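Local coordinates for protein halorhodopsin (Halobacterium salinarum, PDB 2JAF) that binds retinal in a membrane bundle of seven helices and acts as a light-driven chloride pump, at residues Trp34-Leu39 against Ala233-Asp238; Ala38-Ala43 against Val72-Tyr77; Leu110-Ser115 against Leu208-Val213. The protein carries 2 engineered substitutions. All blocks are in the same frame, centred on the assembly; numbering follows the deposited sequence.

Contact 1. Residues Trp34-Leu39 against Ala233-Asp238; sequences WVNVAL and AYSVLD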
loop_
_atom_site.group_PDB
_atom_site.type_symbol
_atom_site.label_atom_id
_atom_site.label_comp_id
_atom_site.label_asym_id
_atom_site.label_seq_id
_atom_site.Cartn_x
_atom_site.Cartn_y
_atom_site.Cartn_z
ATOM N N TRP A 34 17.665 3.330 20.646
ATOM C CA TRP A 34 17.012 2.981 21.906
ATOM C C TRP A 34 16.276 4.162 22.514
ATOM O O TRP A 34 15.218 3.993 23.119
ATOM C CB TRP A 34 18.027 2.451 22.922
ATOM C CG TRP A 34 18.415 1.027 22.684
ATOM C CD1 TRP A 34 19.652 0.559 22.340
ATOM C CD2 TRP A 34 17.557 -0.119 22.754
ATOM N NE1 TRP A 34 19.616 -0.810 22.190
ATOM C CE2 TRP A 34 18.343 -1.251 22.438
ATOM C CE3 TRP A 34 16.199 -0.301 23.052
ATOM C CZ2 TRP A 34 17.816 -2.549 22.412
ATOM C CZ3 TRP A 34 15.675 -1.593 23.025
ATOM C CH2 TRP A 34 16.485 -2.700 22.706
ATOM N N VAL A 35 16.832 5.356 22.348
ATOM C CA VAL A 35 16.210 6.549 22.901
ATOM C C VAL A 35 14.784 6.707 22.381
ATOM O O VAL A 35 13.882 7.056 23.141
ATOM C CB VAL A 35 17.028 7.827 22.568
ATOM C CG1 VAL A 35 17.098 8.035 21.064
ATOM C CG2 VAL A 35 16.391 9.038 23.231
ATOM N N ASN A 36 14.557 6.437 21.096
ATOM C CA ASN A 36 13.207 6.596 20.576
ATOM C C ASN A 36 12.274 5.425 20.822
ATOM O O ASN A 36 11.060 5.570 20.723
ATOM C CB ASN A 36 13.227 6.995 19.097
ATOM C CG ASN A 36 13.438 8.490 18.924
ATOM O OD1 ASN A 36 13.339 9.251 19.894
ATOM N ND2 ASN A 36 13.718 8.923 17.704
ATOM N N VAL A 37 12.823 4.259 21.141
ATOM C CA VAL A 37 11.953 3.140 21.464
ATOM C C VAL A 37 11.297 3.560 22.780
ATOM O O VAL A 37 10.097 3.376 22.987
ATOM C CB VAL A 37 12.749 1.833 21.675
ATOM C CG1 VAL A 37 11.864 0.786 22.343
ATOM C CG2 VAL A 37 13.240 1.305 20.333
ATOM N N ALA A 38 12.093 4.158 23.661
ATOM C CA ALA A 38 11.586 4.611 24.951
ATOM C C ALA A 38 10.635 5.796 24.804
ATOM O O ALA A 38 9.545 5.801 25.379
ATOM C CB ALA A 38 12.740 4.986 25.865
ATOM N N LEU A 39 11.042 6.802 24.038
ATOM C CA LEU A 39 10.194 7.978 23.866
ATOM C C LEU A 39 8.886 7.643 23.158
ATOM O O LEU A 39 7.831 8.161 23.523
ATOM C CB LEU A 39 10.956 9.082 23.118
ATOM C CG LEU A 39 12.133 9.686 23.895
ATOM C CD1 LEU A 39 12.773 10.822 23.094
ATOM C CD2 LEU A 39 11.632 10.206 25.244
ATOM N N ALA A 233 20.351 12.676 13.937
ATOM C CA ALA A 233 19.634 13.793 13.332
ATOM C C ALA A 233 18.199 13.370 13.019
ATOM O O ALA A 233 17.246 14.078 13.357
ATOM C CB ALA A 233 20.353 14.262 12.056
ATOM N N TYR A 234 18.048 12.215 12.375
ATOM C CA TYR A 234 16.722 11.697 12.036
ATOM C C TYR A 234 15.911 11.430 13.313
ATOM O O TYR A 234 14.712 11.720 13.376
ATOM C CB TYR A 234 16.840 10.383 11.251
ATOM C CG TYR A 234 17.314 10.498 9.811
ATOM C CD1 TYR A 234 16.666 11.332 8.903
ATOM C CD2 TYR A 234 18.358 9.697 9.336
ATOM C CE1 TYR A 234 17.035 11.363 7.555
ATOM C CE2 TYR A 234 18.733 9.719 7.991
ATOM C CZ TYR A 234 18.070 10.548 7.108
ATOM O OH TYR A 234 18.414 10.550 5.772
ATOM N N SER A 235 16.565 10.867 14.325
ATOM C CA SER A 235 15.897 10.563 15.585
ATOM C C SER A 235 15.367 11.821 16.249
ATOM O O SER A 235 14.252 11.827 16.762
ATOM C CB SER A 235 16.843 9.826 16.536
ATOM O OG SER A 235 17.103 8.518 16.048
ATOM N N VAL A 236 16.159 12.888 16.244
ATOM C CA VAL A 236 15.700 14.141 16.839
ATOM C C VAL A 236 14.525 14.695 16.032
ATOM O O VAL A 236 13.565 15.219 16.592
ATOM C CB VAL A 236 16.819 15.200 16.879
ATOM C CG1 VAL A 236 16.245 16.554 17.288
ATOM C CG2 VAL A 236 17.898 14.768 17.863
ATOM N N LEU A 237 14.599 14.590 14.709
ATOM C CA LEU A 237 13.502 15.080 13.878
ATOM C C LEU A 237 12.231 14.302 14.206
ATOM O O LEU A 237 11.147 14.882 14.317
ATOM C CB LEU A 237 13.843 14.939 12.391
ATOM C CG LEU A 237 14.846 15.974 11.871
ATOM C CD1 LEU A 237 15.228 15.635 10.443
ATOM C CD2 LEU A 237 14.210 17.386 11.935
ATOM N N ASP A 238 12.366 12.987 14.365
ATOM C CA ASP A 238 11.221 12.137 14.696
ATOM C C ASP A 238 10.578 12.556 16.019
ATOM O O ASP A 238 9.350 12.536 16.152
ATOM C CB ASP A 238 11.650 10.670 14.809
ATOM C CG ASP A 238 11.688 9.951 13.470
ATOM O OD1 ASP A 238 11.382 10.561 12.423
ATOM O OD2 ASP A 238 12.024 8.747 13.472
#

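Contact 2. Residues Ala38-Ala43 against Val72-Tyr77; sequences ALAGIA and VSISSY. With PLM (palmitic acid), chain D.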
loop_
_atom_site.group_PDB
_atom_site.type_symbol
_atom_site.label_atom_id
_atom_site.label_comp_id
_atom_site.label_asym_id
_atom_site.label_seq_id
_atom_site.Cartn_x
_atom_site.Cartn_y
_atom_site.Cartn_z
ATOM N N ALA A 38 12.093 4.158 23.661
ATOM C CA ALA A 38 11.586 4.611 24.951
ATOM C C ALA A 38 10.635 5.796 24.804
ATOM O O ALA A 38 9.545 5.801 25.379
ATOM C CB ALA A 38 12.740 4.986 25.865
ATOM N N LEU A 39 11.042 6.802 24.038
ATOM C CA LEU A 39 10.194 7.978 23.866
ATOM C C LEU A 39 8.886 7.643 23.158
ATOM O O LEU A 39 7.831 8.161 23.523
ATOM C CB LEU A 39 10.956 9.082 23.118
ATOM C CG LEU A 39 12.133 9.686 23.895
ATOM C CD1 LEU A 39 12.773 10.822 23.094
ATOM C CD2 LEU A 39 11.632 10.206 25.244
ATOM N N ALA A 40 8.943 6.779 22.148
ATOM C CA ALA A 40 7.729 6.397 21.441
ATOM C C ALA A 40 6.847 5.596 22.407
ATOM O O ALA A 40 5.619 5.693 22.370
ATOM C CB ALA A 40 8.075 5.563 20.208
ATOM N N GLY A 41 7.486 4.818 23.276
ATOM C CA GLY A 41 6.746 4.031 24.251
ATOM C C GLY A 41 6.033 4.945 25.235
ATOM O O GLY A 41 4.874 4.728 25.579
ATOM N N ILE A 42 6.732 5.976 25.693
ATOM C CA ILE A 42 6.149 6.933 26.627
ATOM C C ILE A 42 5.015 7.718 25.963
ATOM O O ILE A 42 3.981 7.981 26.586
ATOM C CB ILE A 42 7.228 7.908 27.150
ATOM C CG1 ILE A 42 8.260 7.129 27.968
ATOM C CG2 ILE A 42 6.592 9.010 27.999
ATOM C CD1 ILE A 42 9.404 7.972 28.471
ATOM N N ALA A 43 5.196 8.084 24.697
ATOM C CA ALA A 43 4.170 8.835 23.978
ATOM C C ALA A 43 2.870 8.039 23.910
ATOM O O ALA A 43 1.789 8.569 24.182
ATOM C CB ALA A 43 4.653 9.171 22.564
ATOM N N VAL A 72 3.687 3.070 14.916
ATOM C CA VAL A 72 4.448 2.770 13.700
ATOM C C VAL A 72 5.919 3.112 13.942
ATOM O O VAL A 72 6.826 2.408 13.479
ATOM C CB VAL A 72 3.933 3.598 12.494
ATOM C CG1 VAL A 72 4.776 3.291 11.238
ATOM C CG2 VAL A 72 2.463 3.284 12.243
ATOM N N SER A 73 6.156 4.194 14.677
ATOM C CA SER A 73 7.518 4.622 14.981
ATOM C C SER A 73 8.292 3.550 15.752
ATOM O O SER A 73 9.426 3.231 15.402
ATOM C CB SER A 73 7.495 5.921 15.794
ATOM O OG SER A 73 8.808 6.397 16.032
ATOM N N ILE A 74 7.687 2.989 16.798
ATOM C CA ILE A 74 8.373 1.957 17.576
ATOM C C ILE A 74 8.726 0.790 16.672
ATOM O O ILE A 74 9.815 0.219 16.774
ATOM C CB ILE A 74 7.512 1.423 18.740
ATOM C CG1 ILE A 74 7.223 2.544 19.731
ATOM C CG2 ILE A 74 8.252 0.287 19.443
ATOM C CD1 ILE A 74 6.422 2.102 20.937
ATOM N N SER A 75 7.800 0.436 15.787
ATOM C CA SER A 75 8.016 -0.659 14.849
ATOM C C SER A 75 9.255 -0.380 14.008
ATOM O O SER A 75 10.071 -1.268 13.771
ATOM C CB SER A 75 6.809 -0.812 13.923
ATOM O OG SER A 75 7.084 -1.728 12.876
ATOM N N SER A 76 9.391 0.864 13.564
ATOM C CA SER A 76 10.528 1.251 12.738
ATOM C C SER A 76 11.845 1.061 13.484
ATOM O O SER A 76 12.781 0.450 12.968
ATOM C CB SER A 76 10.403 2.709 12.300
ATOM O OG SER A 76 11.505 3.080 11.486
ATOM N N TYR A 77 11.915 1.575 14.705
ATOM C CA TYR A 77 13.130 1.459 15.481
ATOM C C TYR A 77 13.493 0.015 15.840
ATOM O O TYR A 77 14.674 -0.318 15.932
ATOM C CB TYR A 77 13.039 2.359 16.716
ATOM C CG TYR A 77 13.269 3.815 16.351
ATOM C CD1 TYR A 77 14.559 4.294 16.100
ATOM C CD2 TYR A 77 12.196 4.688 16.172
ATOM C CE1 TYR A 77 14.774 5.609 15.672
ATOM C CE2 TYR A 77 12.400 6.005 15.742
ATOM C CZ TYR A 77 13.687 6.454 15.494
ATOM O OH TYR A 77 13.885 7.743 15.044
HETATM C C1 PLM D . 9.038 -2.325 10.093
HETATM O O1 PLM D . 9.643 -3.336 10.490
HETATM O O2 PLM D . 8.760 -1.374 10.858
HETATM C C2 PLM D . 8.646 -2.279 8.627
HETATM C C3 PLM D . 7.196 -1.912 8.333
HETATM C C4 PLM D . 7.017 -1.896 6.822
HETATM C C5 PLM D . 5.587 -1.539 6.477
HETATM C C6 PLM D . 5.487 -0.358 5.543
HETATM C C7 PLM D . 4.044 -0.333 5.082
HETATM C C8 PLM D . 3.768 0.803 4.126
HETATM C C9 PLM D . 2.300 0.777 3.738
HETATM C CA PLM D . 1.976 1.883 2.752
HETATM C CB PLM D . 0.522 2.282 2.541
HETATM C CC PLM D . -0.232 2.839 3.737
HETATM C CD PLM D . -1.630 3.220 3.287
HETATM C CE PLM D . -2.439 3.804 4.446
HETATM C CF PLM D . -3.885 3.951 3.995
HETATM C CG PLM D . -4.735 4.540 5.110
#

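Contact 3. Residues Leu110-Ser115 against Leu208-Val213; sequences LTWALS and LGYPIV. With RET (retinal), chain G; PLM (palmitic acid), chain D.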
loop_
_atom_site.group_PDB
_atom_site.type_symbol
_atom_site.label_atom_id
_atom_site.label_comp_id
_atom_site.label_asym_id
_atom_site.label_seq_id
_atom_site.Cartn_x
_atom_site.Cartn_y
_atom_site.Cartn_z
ATOM N N LEU A 110 11.413 3.040 4.558
ATOM C CA LEU A 110 10.291 2.134 4.360
ATOM C C LEU A 110 9.111 2.397 5.301
ATOM O O LEU A 110 7.958 2.466 4.869
ATOM C CB LEU A 110 10.746 0.683 4.547
ATOM C CG LEU A 110 9.622 -0.345 4.385
ATOM C CD1 LEU A 110 9.174 -0.373 2.924
ATOM C CD2 LEU A 110 10.102 -1.723 4.827
ATOM N N THR A 111 9.387 2.539 6.595
ATOM C CA THR A 111 8.305 2.768 7.543
ATOM C C THR A 111 7.669 4.150 7.398
ATOM O O THR A 111 6.505 4.337 7.753
ATOM C CB THR A 111 8.775 2.563 8.995
ATOM O OG1 THR A 111 9.701 3.591 9.357
ATOM C CG2 THR A 111 9.451 1.205 9.136
ATOM N N TRP A 112 8.418 5.116 6.872
ATOM C CA TRP A 112 7.858 6.457 6.681
ATOM C C TRP A 112 6.640 6.332 5.761
ATOM O O TRP A 112 5.711 7.141 5.828
ATOM C CB TRP A 112 8.864 7.414 6.022
ATOM C CG TRP A 112 10.026 7.832 6.887
ATOM C CD1 TRP A 112 10.107 7.760 8.246
ATOM C CD2 TRP A 112 11.261 8.413 6.442
ATOM N NE1 TRP A 112 11.318 8.255 8.679
ATOM C CE2 TRP A 112 12.045 8.661 7.589
ATOM C CE3 TRP A 112 11.781 8.745 5.181
ATOM C CZ2 TRP A 112 13.325 9.225 7.517
ATOM C CZ3 TRP A 112 13.056 9.307 5.109
ATOM C CH2 TRP A 112 13.813 9.539 6.273
ATOM N N ALA A 113 6.655 5.310 4.900
ATOM C CA ALA A 113 5.564 5.077 3.957
ATOM C C ALA A 113 4.246 4.749 4.656
ATOM O O ALA A 113 3.186 4.787 4.037
ATOM C CB ALA A 113 5.943 3.955 2.974
ATOM N N LEU A 114 4.318 4.423 5.944
ATOM C CA LEU A 114 3.121 4.139 6.726
ATOM C C LEU A 114 2.888 5.237 7.769
ATOM O O LEU A 114 1.758 5.673 7.975
ATOM C CB LEU A 114 3.237 2.783 7.428
ATOM C CG LEU A 114 2.058 2.425 8.341
ATOM C CD1 LEU A 114 0.772 2.317 7.533
ATOM C CD2 LEU A 114 2.352 1.116 9.051
ATOM N N SER A 115 3.956 5.693 8.416
ATOM C CA SER A 115 3.820 6.731 9.433
ATOM C C SER A 115 3.475 8.116 8.886
ATOM O O SER A 115 2.670 8.825 9.494
ATOM C CB SER A 115 5.091 6.828 10.288
ATOM O OG SER A 115 6.207 7.269 9.529
ATOM N N LEU A 208 11.103 19.384 6.211
ATOM C CA LEU A 208 12.203 19.841 5.365
ATOM C C LEU A 208 13.541 19.367 5.931
ATOM O O LEU A 208 14.531 19.253 5.202
ATOM C CB LEU A 208 12.196 21.372 5.260
ATOM C CG LEU A 208 11.224 21.979 4.250
ATOM C CD1 LEU A 208 11.073 23.474 4.485
ATOM C CD2 LEU A 208 11.754 21.712 2.847
ATOM N N GLY A 209 13.577 19.090 7.232
ATOM C CA GLY A 209 14.810 18.625 7.839
ATOM C C GLY A 209 15.261 17.264 7.321
ATOM O O GLY A 209 16.460 16.996 7.231
ATOM N N TYR A 210 14.316 16.394 6.970
ATOM C CA TYR A 210 14.700 15.062 6.502
ATOM C C TYR A 210 15.538 15.046 5.223
ATOM O O TYR A 210 16.574 14.383 5.179
ATOM C CB TYR A 210 13.464 14.162 6.369
ATOM C CG TYR A 210 12.828 13.876 7.714
ATOM C CD1 TYR A 210 11.986 14.813 8.323
ATOM C CD2 TYR A 210 13.079 12.680 8.388
ATOM C CE1 TYR A 210 11.405 14.558 9.575
ATOM C CE2 TYR A 210 12.506 12.417 9.641
ATOM C CZ TYR A 210 11.669 13.359 10.225
ATOM O OH TYR A 210 11.084 13.093 11.444
ATOM N N PRO A 211 15.117 15.767 4.169
ATOM C CA PRO A 211 15.960 15.732 2.965
ATOM C C PRO A 211 17.307 16.431 3.171
ATOM O O PRO A 211 18.273 16.154 2.460
ATOM C CB PRO A 211 15.089 16.406 1.901
ATOM C CG PRO A 211 14.138 17.283 2.705
ATOM C CD PRO A 211 13.811 16.385 3.879
ATOM N N ILE A 212 17.380 17.332 4.150
ATOM C CA ILE A 212 18.638 18.019 4.429
ATOM C C ILE A 212 19.597 17.018 5.060
ATOM O O ILE A 212 20.770 16.952 4.694
ATOM C CB ILE A 212 18.425 19.215 5.387
ATOM C CG1 ILE A 212 17.625 20.299 4.662
ATOM C CG2 ILE A 212 19.766 19.764 5.866
ATOM C CD1 ILE A 212 17.316 21.522 5.510
ATOM N N VAL A 213 19.096 16.235 6.012
ATOM C CA VAL A 213 19.922 15.236 6.673
ATOM C C VAL A 213 20.413 14.225 5.639
ATOM O O VAL A 213 21.586 13.849 5.643
ATOM C CB VAL A 213 19.133 14.478 7.773
ATOM C CG1 VAL A 213 19.945 13.288 8.270
ATOM C CG2 VAL A 213 18.837 15.412 8.948
HETATM C C1 RET G . 13.947 11.884 1.699
HETATM C C2 RET G . 15.056 11.861 0.544
HETATM C C3 RET G . 14.584 12.264 -0.875
HETATM C C4 RET G . 13.992 13.747 -0.872
HETATM C C5 RET G . 12.911 14.029 0.247
HETATM C C6 RET G . 12.865 13.143 1.521
HETATM C C7 RET G . 11.751 13.391 2.498
HETATM C C8 RET G . 11.352 12.737 3.623
HETATM C C9 RET G . 10.406 13.248 4.579
HETATM C C10 RET G . 10.323 12.383 5.673
HETATM C C11 RET G . 9.524 12.604 6.774
HETATM C C12 RET G . 9.561 11.704 7.850
HETATM C C13 RET G . 8.697 11.813 9.015
HETATM C C14 RET G . 8.891 10.744 9.938
HETATM C C15 RET G . 8.082 10.468 11.015
HETATM C C16 RET G . 13.239 10.486 1.568
HETATM C C17 RET G . 14.770 11.975 3.086
HETATM C C18 RET G . 11.982 15.203 -0.022
HETATM C C19 RET G . 9.716 14.717 4.422
HETATM C C20 RET G . 7.721 12.986 9.222
HETATM C C1 PLM D . 9.038 -2.325 10.093
HETATM O O1 PLM D . 9.643 -3.336 10.490
HETATM O O2 PLM D . 8.760 -1.374 10.858
HETATM C C2 PLM D . 8.646 -2.279 8.627
HETATM C C3 PLM D . 7.196 -1.912 8.333
HETATM C C4 PLM D . 7.017 -1.896 6.822
HETATM C C5 PLM D . 5.587 -1.539 6.477
HETATM C C6 PLM D . 5.487 -0.358 5.543
HETATM C C7 PLM D . 4.044 -0.333 5.082
HETATM C C8 PLM D . 3.768 0.803 4.126
HETATM C C9 PLM D . 2.300 0.777 3.738
HETATM C CA PLM D . 1.976 1.883 2.752
HETATM C CB PLM D . 0.522 2.282 2.541
HETATM C CC PLM D . -0.232 2.839 3.737
HETATM C CD PLM D . -1.630 3.220 3.287
HETATM C CE PLM D . -2.439 3.804 4.446
HETATM C CF PLM D . -3.885 3.951 3.995
HETATM C CG PLM D . -4.735 4.540 5.110
#

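Contact 1. Residues Trp34-Leu39 against Ala233-Asp238
N36 reaches S235 through two torsions. Its chi1 of -82° keeps CG beside the backbone N, and its chi2 of -13° turns OD1 back toward its own CA, which sends ND2 outward across the gap. There ND2 donates a hydrogen bond to the backbone O of S235, at 3.1 Å from ND2 to O. The bond is nearly straight, 167° at the hydrogen. The acceptor lies in the plane of the N36 amide. The donor meets the carbonyl from the side and is tilted from its plane. The two helices come close here, with the CA atoms of N36 and S235 6.9 Å apart. These are helices 27-50 and 227-255, the first and last of the seven-helix microbial rhodopsin bundle, and the contact closes that ring of helices. Apart from the bond, the touching is slight. CB of S235 lies 3.5 Å from ND2 of N36. CB of D238 lies 4.0 Å from the same ND2, so the amide rests against the aliphatic part of the aspartate. ND2 of N36 has a second partner in the hydroxyl of Y77. OG of S235 does not bond to N36; it turns to the backbone O of S32 and to R108. D238 belongs to the retinal pocket, and its carboxylate takes the hydroxyls of Y77 and Y210.

Contact 2. Residues Ala38-Ala43 against Val72-Tyr77
A40 and G41 on helix 27-50 face I74 on helix 58-82. These are the first two transmembrane helices of the seven-helix bundle, packed antiparallel as a helical hairpin. The axes of the two short segments approach to 9.0 Å and run at 160° to each other. With A40 and G41 this small, the backbones come close: the CA atoms of A40 and I74 are 5.9 Å apart.

The contact across the segments is apolar. CG1 of I74 stands beside its own backbone N, and chi2 of -178° extends the chain so that CD1 reaches the other helix. CD1 of I74 lies 3.7 Å from the backbone N of G41 and 3.9 Å from CB of A40. I74 also packs on I44 of helix 27-50 and on I167 of a neighbouring subunit.

Polar groups look elsewhere. OG of S73 bonds to the hydroxyl of Y243, while its nearest approach to A40 CB is only a loose 4.3 Å. S75 lies at a bound palmitic acid and packs on T147 of a neighbouring subunit. It has two conformers; in one, OG of S75 lies 2.6 Å from O2 of the palmitic acid, a doubtful hydrogen bond. One turn on from S73 is Y77; OG of S73 lies in its ring plane, at the edge.

Contact 3. Residues Leu110-Ser115 against Leu208-Val213
Between 110-115 on helix 106-127 and 208-213 on helix 193-216 the nearest CA atoms, of W112 and Y210, are 11.0 Å apart, and the second helix is kinked at P211, whose N has no bond to the turn before. Between these segments the contact is made by the side chains of W112 and Y210. They form an offset edge-to-face pair: the edge of Y210 is toward the face of the six-membered ring of W112, with centroids 5.3 Å apart and planes at 84°. CZ2 of W112 and CD2 of Y210 are in contact at 3.6 Å. Retinal fits into the corner between the rings. Its C12 sits 3.4 Å above the centre of the Y210 ring and 3.8 Å above the W112 plane, nearer the rim. CB of P211 touches the ionone ring at C5. Replacing W112 with an alanine is likely to leave one side of the polyene without support and the Y210 edge without its aromatic partner. The hydroxyl of Y210 is held by D238, which ties the ring in place. The contacts with the polyene are mostly between carbons, so shape and dispersion hold it from two nearly perpendicular directions, consistent with control of its isomerisation.

Overall arrangement
Contacts 1 and 2 share A38 and L39 on helix 27-50, and their centres are about 8 Å apart. Y77 of contact 2 joins them: its OH lies 2.6 Å from OD2 of D238 and 2.9 Å from ND2 of N36. D238 carries the link on to contact 3, where its OD1 lies 2.7 Å from OH of Y210. The D238 carboxylate of helix 227-255 thus joins helices 58-82 and 193-216. The D238 side chain is about 4 Å from retinal, which W112 and Y210 touch directly. Contacts 2 and 3, with centres about 15 Å apart, meet through OG of S76 and OG1 of T111 at 2.8 Å. One palmitic acid touches S75 of contact 2 and L110, T111, A113 and L114 of contact 3.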